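Local coordinates for protein COG0778: Nitroreductase (Streptococcus pneumoniae, PDB 2B67) that binds flavin mononucleotide as a two-subunit nitroreductase-family flavoprotein and probably catalyses NAD(P)H-dependent reduction of small acceptor molecules, at residues D28-T31 with A32-A36; R90-K93 with I94-G98; V138-N141 with L142-A145. All coordinates share one frame; numbering follows the deposited sequence.

Contact 1 of 3, residues D28-T31 with A32-A36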
loop_
_atom_site.group_PDB
_atom_site.type_symbol
_atom_site.label_atom_id
_atom_site.label_comp_id
_atom_site.label_asym_id
_atom_site.label_seq_id
_atom_site.Cartn_x
_atom_site.Cartn_y
_atom_site.Cartn_z
ATOM N N ASP A 28 -4.624 14.234 16.910
ATOM C CA ASP A 28 -3.561 13.816 15.992
ATOM C C ASP A 28 -3.883 12.534 15.226
ATOM O O ASP A 28 -3.558 12.433 14.056
ATOM C CB ASP A 28 -2.211 13.669 16.705
ATOM C CG ASP A 28 -1.679 15.000 17.246
ATOM O OD1 ASP A 28 -2.069 16.066 16.703
ATOM O OD2 ASP A 28 -0.895 14.970 18.227
ATOM N N VAL A 29 -4.489 11.547 15.895
ATOM C CA VAL A 29 -4.868 10.308 15.227
ATOM C C VAL A 29 -5.887 10.565 14.125
ATOM O O VAL A 29 -5.698 10.118 13.001
ATOM C CB VAL A 29 -5.363 9.224 16.197
ATOM C CG1 VAL A 29 -5.841 7.992 15.426
ATOM C CG2 VAL A 29 -4.222 8.835 17.122
ATOM N N ARG A 30 -6.910 11.360 14.445
ATOM C CA ARG A 30 -7.933 11.737 13.480
ATOM C C ARG A 30 -7.345 12.506 12.308
ATOM O O ARG A 30 -7.739 12.299 11.158
ATOM C CB ARG A 30 -9.054 12.546 14.142
ATOM C CG ARG A 30 -10.237 12.759 13.203
ATOM C CD ARG A 30 -11.157 13.825 13.705
ATOM N NE ARG A 30 -11.462 14.784 12.639
ATOM C CZ ARG A 30 -12.661 14.925 12.095
ATOM N NH1 ARG A 30 -13.651 14.173 12.527
ATOM N NH2 ARG A 30 -12.881 15.815 11.137
ATOM N N THR A 31 -6.404 13.401 12.585
ATOM C CA THR A 31 -5.759 14.119 11.483
ATOM C C THR A 31 -4.967 13.165 10.568
ATOM O O THR A 31 -5.062 13.256 9.341
ATOM C CB THR A 31 -4.822 15.210 12.006
ATOM O OG1 THR A 31 -5.602 16.187 12.714
ATOM C CG2 THR A 31 -4.066 15.860 10.866
ATOM N N ALA A 32 -4.161 12.282 11.178
ATOM C CA ALA A 32 -3.317 11.370 10.405
ATOM C C ALA A 32 -4.198 10.504 9.491
ATOM O O ALA A 32 -3.842 10.224 8.343
ATOM C CB ALA A 32 -2.478 10.506 11.342
ATOM N N ILE A 33 -5.363 10.118 10.004
ATOM C CA ILE A 33 -6.266 9.269 9.258
ATOM C C ILE A 33 -6.914 10.073 8.149
ATOM O O ILE A 33 -7.091 9.566 7.040
ATOM C CB ILE A 33 -7.288 8.524 10.171
ATOM C CG1 ILE A 33 -6.564 7.516 11.079
ATOM C CG2 ILE A 33 -8.388 7.833 9.330
ATOM C CD1 ILE A 33 -7.490 6.866 12.120
ATOM N N GLU A 34 -7.227 11.337 8.425
ATOM C CA GLU A 34 -7.764 12.200 7.384
ATOM C C GLU A 34 -6.755 12.474 6.262
ATOM O O GLU A 34 -7.121 12.501 5.066
ATOM C CB GLU A 34 -8.349 13.488 7.961
ATOM C CG GLU A 34 -9.123 14.308 6.932
ATOM C CD GLU A 34 -9.724 15.564 7.527
ATOM O OE1 GLU A 34 -9.057 16.206 8.371
ATOM O OE2 GLU A 34 -10.869 15.904 7.173
ATOM N N ILE A 35 -5.487 12.658 6.610
ATOM C CA ILE A 35 -4.460 12.753 5.540
ATOM C C ILE A 35 -4.302 11.413 4.772
ATOM O O ILE A 35 -4.219 11.408 3.539
ATOM C CB ILE A 35 -3.068 13.248 6.084
ATOM C CG1 ILE A 35 -3.162 14.706 6.565
ATOM C CG2 ILE A 35 -1.986 13.179 5.009
ATOM C CD1 ILE A 35 -1.922 15.139 7.370
ATOM N N ALA A 36 -4.267 10.295 5.507
ATOM C CA ALA A 36 -4.012 8.986 4.932
ATOM C C ALA A 36 -5.059 8.623 3.862
ATOM O O ALA A 36 -4.704 8.099 2.812
ATOM C CB ALA A 36 -3.978 7.888 6.028
#
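I35 N donates to T31 O over 2.8 Å, with an N-H...O angle of 164°, and E34 N reaches R30 O in the same i to i+4 pattern at 2.9 Å. A32 N to D28 O and I33 N to V29 O repeat it, giving four successive rungs of regular alpha-helix. D28 O has a second donor in the side-chain amide of Q149. T31 turns its hydroxyl back along the helix to K27 O; its chi1 of -64° sets OG1 beside the backbone N and sends CG2 toward the next turn.

The charged pair one turn apart, R30 and E34, is looser. NH2 of R30 stands 4.4 Å from OE2 of E34, an oxygen lying well out of the guanidinium plane, so any attraction is probably a long-range one between charges, with no N-H aimed at the carboxylate. The firmer partner of R30 is D198 of the second subunit, which forms a salt bridge with NH1.

Packing follows the same spacing. CG1 of V29 meets CD1 of I33 at 3.9 Å, the two side chains lying alongside each other and pointing the same way, and CG1 of I33 also lies 3.3 Å from V29 O. T31 and I35 run together more loosely, CG2 to CD1 at 4.2 Å. V29 and I33 rest on strand 48-53, whereas A32, with its small methyl, sits against A145 and L146 of helix 124-148. R30 and E34 pack on V197 of the second subunit. Helix 26-36 is thus amphipathic, one of the helices laid on the antiparallel sheet in the alpha-beta sandwich of the nitroreductase fold, with R30, I33, E34 and I35 reaching the partner subunit.

Contact 2 of 3, residues R90-K93 with I94-G98. With ACY (acetic acid), chain F.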
loop_
_atom_site.group_PDB
_atom_site.type_symbol
_atom_site.label_atom_id
_atom_site.label_comp_id
_atom_site.label_asym_id
_atom_site.label_seq_id
_atom_site.Cartn_x
_atom_site.Cartn_y
_atom_site.Cartn_z
ATOM N N ARG A 90 -19.892 -1.000 -0.991
ATOM C CA ARG A 90 -18.877 0.060 -0.862
ATOM C C ARG A 90 -19.057 1.103 -1.965
ATOM O O ARG A 90 -19.034 2.309 -1.676
ATOM C CB ARG A 90 -17.453 -0.537 -0.843
ATOM C CG ARG A 90 -16.274 0.478 -0.967
ATOM C CD ARG A 90 -16.226 1.566 0.143
ATOM N NE ARG A 90 -16.544 1.075 1.478
ATOM C CZ ARG A 90 -16.206 1.635 2.649
ATOM N NH1 ARG A 90 -15.437 2.737 2.742
ATOM N NH2 ARG A 90 -16.640 1.047 3.763
ATOM N N ALA A 91 -19.246 0.659 -3.217
ATOM C CA ALA A 91 -19.510 1.588 -4.322
ATOM C C ALA A 91 -20.768 2.396 -4.047
ATOM O O ALA A 91 -20.797 3.609 -4.268
ATOM C CB ALA A 91 -19.653 0.850 -5.655
ATOM N N ARG A 92 -21.804 1.723 -3.554
ATOM C CA ARG A 92 -23.091 2.370 -3.341
ATOM C C ARG A 92 -22.992 3.386 -2.211
ATOM O O ARG A 92 -23.589 4.467 -2.290
ATOM C CB ARG A 92 -24.176 1.334 -3.063
ATOM C CG ARG A 92 -24.691 0.653 -4.318
ATOM C CD ARG A 92 -25.799 -0.324 -3.982
ATOM N NE ARG A 92 -26.802 -0.390 -5.045
ATOM C CZ ARG A 92 -28.088 -0.074 -4.897
ATOM N NH1 ARG A 92 -28.552 0.346 -3.717
ATOM N NH2 ARG A 92 -28.915 -0.174 -5.940
ATOM N N LYS A 93 -22.234 3.026 -1.170
ATOM C CA LYS A 93 -21.913 3.927 -0.055
ATOM C C LYS A 93 -21.279 5.234 -0.541
ATOM O O LYS A 93 -21.681 6.301 -0.133
ATOM C CB LYS A 93 -20.950 3.237 0.921
ATOM C CG LYS A 93 -20.728 4.012 2.244
ATOM C CD LYS A 93 -19.578 3.388 3.071
ATOM C CE LYS A 93 -19.306 4.193 4.349
ATOM N NZ LYS A 93 -20.358 3.958 5.395
ATOM N N ILE A 94 -20.311 5.153 -1.441
ATOM C CA ILE A 94 -19.675 6.352 -1.964
ATOM C C ILE A 94 -20.739 7.241 -2.662
ATOM O O ILE A 94 -20.840 8.442 -2.381
ATOM C CB ILE A 94 -18.472 5.961 -2.846
ATOM C CG1 ILE A 94 -17.310 5.528 -1.900
ATOM C CG2 ILE A 94 -18.054 7.113 -3.746
ATOM C CD1 ILE A 94 -16.611 4.373 -2.342
ATOM N N ALA A 95 -21.570 6.638 -3.502
ATOM C CA ALA A 95 -22.661 7.379 -4.157
ATOM C C ALA A 95 -23.637 7.983 -3.135
ATOM O O ALA A 95 -24.049 9.148 -3.249
ATOM C CB ALA A 95 -23.388 6.471 -5.153
ATOM N N ARG A 96 -23.997 7.210 -2.133
ATOM C CA ARG A 96 -24.994 7.648 -1.159
ATOM C C ARG A 96 -24.467 8.803 -0.291
ATOM O O ARG A 96 -25.149 9.817 -0.118
ATOM C CB ARG A 96 -25.433 6.465 -0.298
ATOM C CG ARG A 96 -26.447 6.760 0.804
ATOM C CD ARG A 96 -26.704 5.488 1.661
ATOM N NE ARG A 96 -27.093 4.336 0.817
ATOM C CZ ARG A 96 -26.346 3.243 0.626
ATOM N NH1 ARG A 96 -26.797 2.277 -0.173
ATOM N NH2 ARG A 96 -25.166 3.104 1.240
ATOM N N VAL A 97 -23.232 8.677 0.204
ATOM C CA VAL A 97 -22.649 9.679 1.082
ATOM C C VAL A 97 -22.209 10.921 0.270
ATOM O O VAL A 97 -22.465 12.057 0.680
ATOM C CB VAL A 97 -21.511 9.081 1.962
ATOM C CG1 VAL A 97 -20.938 10.132 2.942
ATOM C CG2 VAL A 97 -22.012 7.838 2.777
ATOM N N GLY A 98 -21.578 10.725 -0.889
ATOM C CA GLY A 98 -21.115 11.865 -1.676
ATOM C C GLY A 98 -22.278 12.611 -2.335
ATOM O O GLY A 98 -22.324 13.855 -2.339
HETATM C C ACY F . -20.168 1.084 7.465
HETATM O O ACY F . -19.877 0.610 8.583
HETATM O OXT ACY F . -19.389 1.792 6.790
HETATM C CH3 ACY F . -21.528 0.774 6.909
#
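K93 and V97 are joined by a backbone hydrogen bond, V97 N to K93 O at 2.9 Å, with an N-H...O angle of 169°. R96 N to R92 O is slightly shorter at 2.8 Å but more bent, and A95 to A91 and I94 to R90 complete four consecutive helical rungs.

Among the charged groups, K93 has two partners outside the helix. Its chain runs out extended and turns only at the last bond (chi4 75°), which brings NZ within 2.8 Å of OXT of a bound acetic acid molecule, a hydrogen bond to a group probably carried over from crystallisation. K49 NZ also bonds to the same molecule, and E199 of the second subunit makes a salt bridge with K93 NZ. On the way, CD of K93 passes 3.8 Å above the centre of one face of the R90 guanidinium, while NE of R90 is paired with D84. R96 folds back, bent at chi3 (-54°), until its NH2 lies 3.6 Å from CA of K93 and one face of its guanidinium looks onto R92 O.

The apolar contacts are formed by I94 and V97. CD1 of I94 reaches CD of R90 at 3.8 Å, the methyl meeting the aliphatic part of an arginine that is bent at chi2 and chi3. CG2 of V97 runs beside CG of K93 at 4.1 Å, the two chains pointing the same way. Both I94 and V97 also touch Y193 of the second subunit. Helix 87-98 accordingly packs through A91 and A95 against helix 105-120 on one side, and on another contributes to the subunit interface of the homodimer usual in nitroreductase-family flavoproteins.

Contact 3 of 3, residues V138-N141 with L142-A145; sequences VAMN and LVLA
L142 N binds V138 O at 2.9 Å, and A145 N binds N141 O at the same length; V143 and L144 donate likewise to A139 and M140, so the helix is unbroken through the contact. The side-chain amide of N141 is buried but well supplied: ND2 serves A36 O of helix 26-36 and OD1 of N10 of the second subunit.

The side-chain contact centres on M140, a selenomethionine. CG leaves anti to the backbone N (chi1 -179°), and the chain then bends at chi2 and chi3, carrying the terminal methyl CE forward along the helix to the next turn. There CE rests against two branched residues: it meets CG2 of V143 at 3.5 Å, closer than usual for two carbons, with the chains crossing at about a right angle, and CG of L144 at 3.7 Å. L142 points elsewhere, onto F50 and I180 of the sheet and I33 of helix 26-36.

Apart from the N141 amide every side chain here is apolar and all are buried, which implies that their packing, on top of the backbone hydrogen bonds, probably draws on the hydrophobic effect, while the buried N141 ND2 has acceptors both in helix 26-36 and in the second subunit.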
loop_
_atom_site.group_PDB
_atom_site.type_symbol
_atom_site.label_atom_id
_atom_site.label_comp_id
_atom_site.label_asym_id
_atom_site.label_seq_id
_atom_site.Cartn_x
_atom_site.Cartn_y
_atom_site.Cartn_z
ATOM N N VAL A 138 -3.289 2.652 1.641
ATOM C CA VAL A 138 -3.644 3.567 2.699
ATOM C C VAL A 138 -2.772 3.328 3.954
ATOM O O VAL A 138 -2.504 4.277 4.682
ATOM C CB VAL A 138 -5.204 3.591 3.026
ATOM C CG1 VAL A 138 -5.637 2.363 3.825
ATOM C CG2 VAL A 138 -5.615 4.898 3.762
ATOM N N ALA A 139 -2.380 2.074 4.235
ATOM C CA ALA A 139 -1.597 1.829 5.417
ATOM C C ALA A 139 -0.287 2.625 5.361
ATOM O O ALA A 139 0.112 3.226 6.346
ATOM C CB ALA A 139 -1.313 0.365 5.580
HETATM N N MSE A 140 0.375 2.603 4.205
HETATM C CA MSE A 140 1.587 3.411 3.937
HETATM C C MSE A 140 1.392 4.930 4.179
HETATM O O MSE A 140 2.210 5.581 4.847
HETATM C CB MSE A 140 2.054 3.202 2.498
HETATM C CG MSE A 140 3.334 3.984 2.127
HETATM SE SE MSE A 140 4.893 3.007 2.809
HETATM C CE MSE A 140 5.285 3.951 4.461
ATOM N N ASN A 141 0.293 5.461 3.659
ATOM C CA ASN A 141 0.002 6.901 3.769
ATOM C C ASN A 141 -0.209 7.250 5.260
ATOM O O ASN A 141 0.285 8.273 5.743
ATOM C CB ASN A 141 -1.224 7.273 2.909
ATOM C CG ASN A 141 -1.099 8.664 2.264
ATOM O OD1 ASN A 141 0.001 9.185 2.078
ATOM N ND2 ASN A 141 -2.227 9.254 1.907
ATOM N N LEU A 142 -0.869 6.336 5.975
ATOM C CA LEU A 142 -1.147 6.497 7.424
ATOM C C LEU A 142 0.121 6.534 8.286
ATOM O O LEU A 142 0.263 7.411 9.149
ATOM C CB LEU A 142 -2.053 5.375 7.920
ATOM C CG LEU A 142 -2.289 5.317 9.439
ATOM C CD1 LEU A 142 -2.904 6.643 9.919
ATOM C CD2 LEU A 142 -3.169 4.100 9.808
ATOM N N VAL A 143 1.031 5.583 8.070
ATOM C CA VAL A 143 2.254 5.586 8.870
ATOM C C VAL A 143 3.136 6.813 8.589
ATOM O O VAL A 143 3.815 7.345 9.509
ATOM C CB VAL A 143 3.047 4.249 8.827
ATOM C CG1 VAL A 143 2.203 3.090 9.360
ATOM C CG2 VAL A 143 3.588 3.957 7.471
ATOM N N LEU A 144 3.125 7.260 7.328
ATOM C CA LEU A 144 3.848 8.479 6.949
ATOM C C LEU A 144 3.229 9.710 7.577
ATOM O O LEU A 144 3.957 10.579 8.097
ATOM C CB LEU A 144 3.932 8.646 5.420
ATOM C CG LEU A 144 4.852 7.633 4.734
ATOM C CD1 LEU A 144 4.569 7.662 3.206
ATOM C CD2 LEU A 144 6.295 7.948 5.050
ATOM N N ALA A 145 1.895 9.769 7.563
ATOM C CA ALA A 145 1.198 10.875 8.210
ATOM C C ALA A 145 1.494 10.934 9.724
ATOM O O ALA A 145 1.696 12.005 10.273
ATOM C CB ALA A 145 -0.336 10.853 7.906
#

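Overall arrangement
Contacts 1 and 3 lie side by side, their centres 9 Å apart, and touch directly: beyond the link through the N141 amide, CB of A36 packs on CA of L142 at 3.4 Å. Contact 2 stands apart, its centre about 21 Å from that of contact 1 and 23 Å from that of contact 3, with no touch to either. Contact 3 is nearest to the centre of the chain and to a flavin, the A139 side chain being about 7 Å from a bound flavin mononucleotide, against about 9 Å for the I94 side chain and about 12 Å for that of I35. All three contacts reach the second subunit.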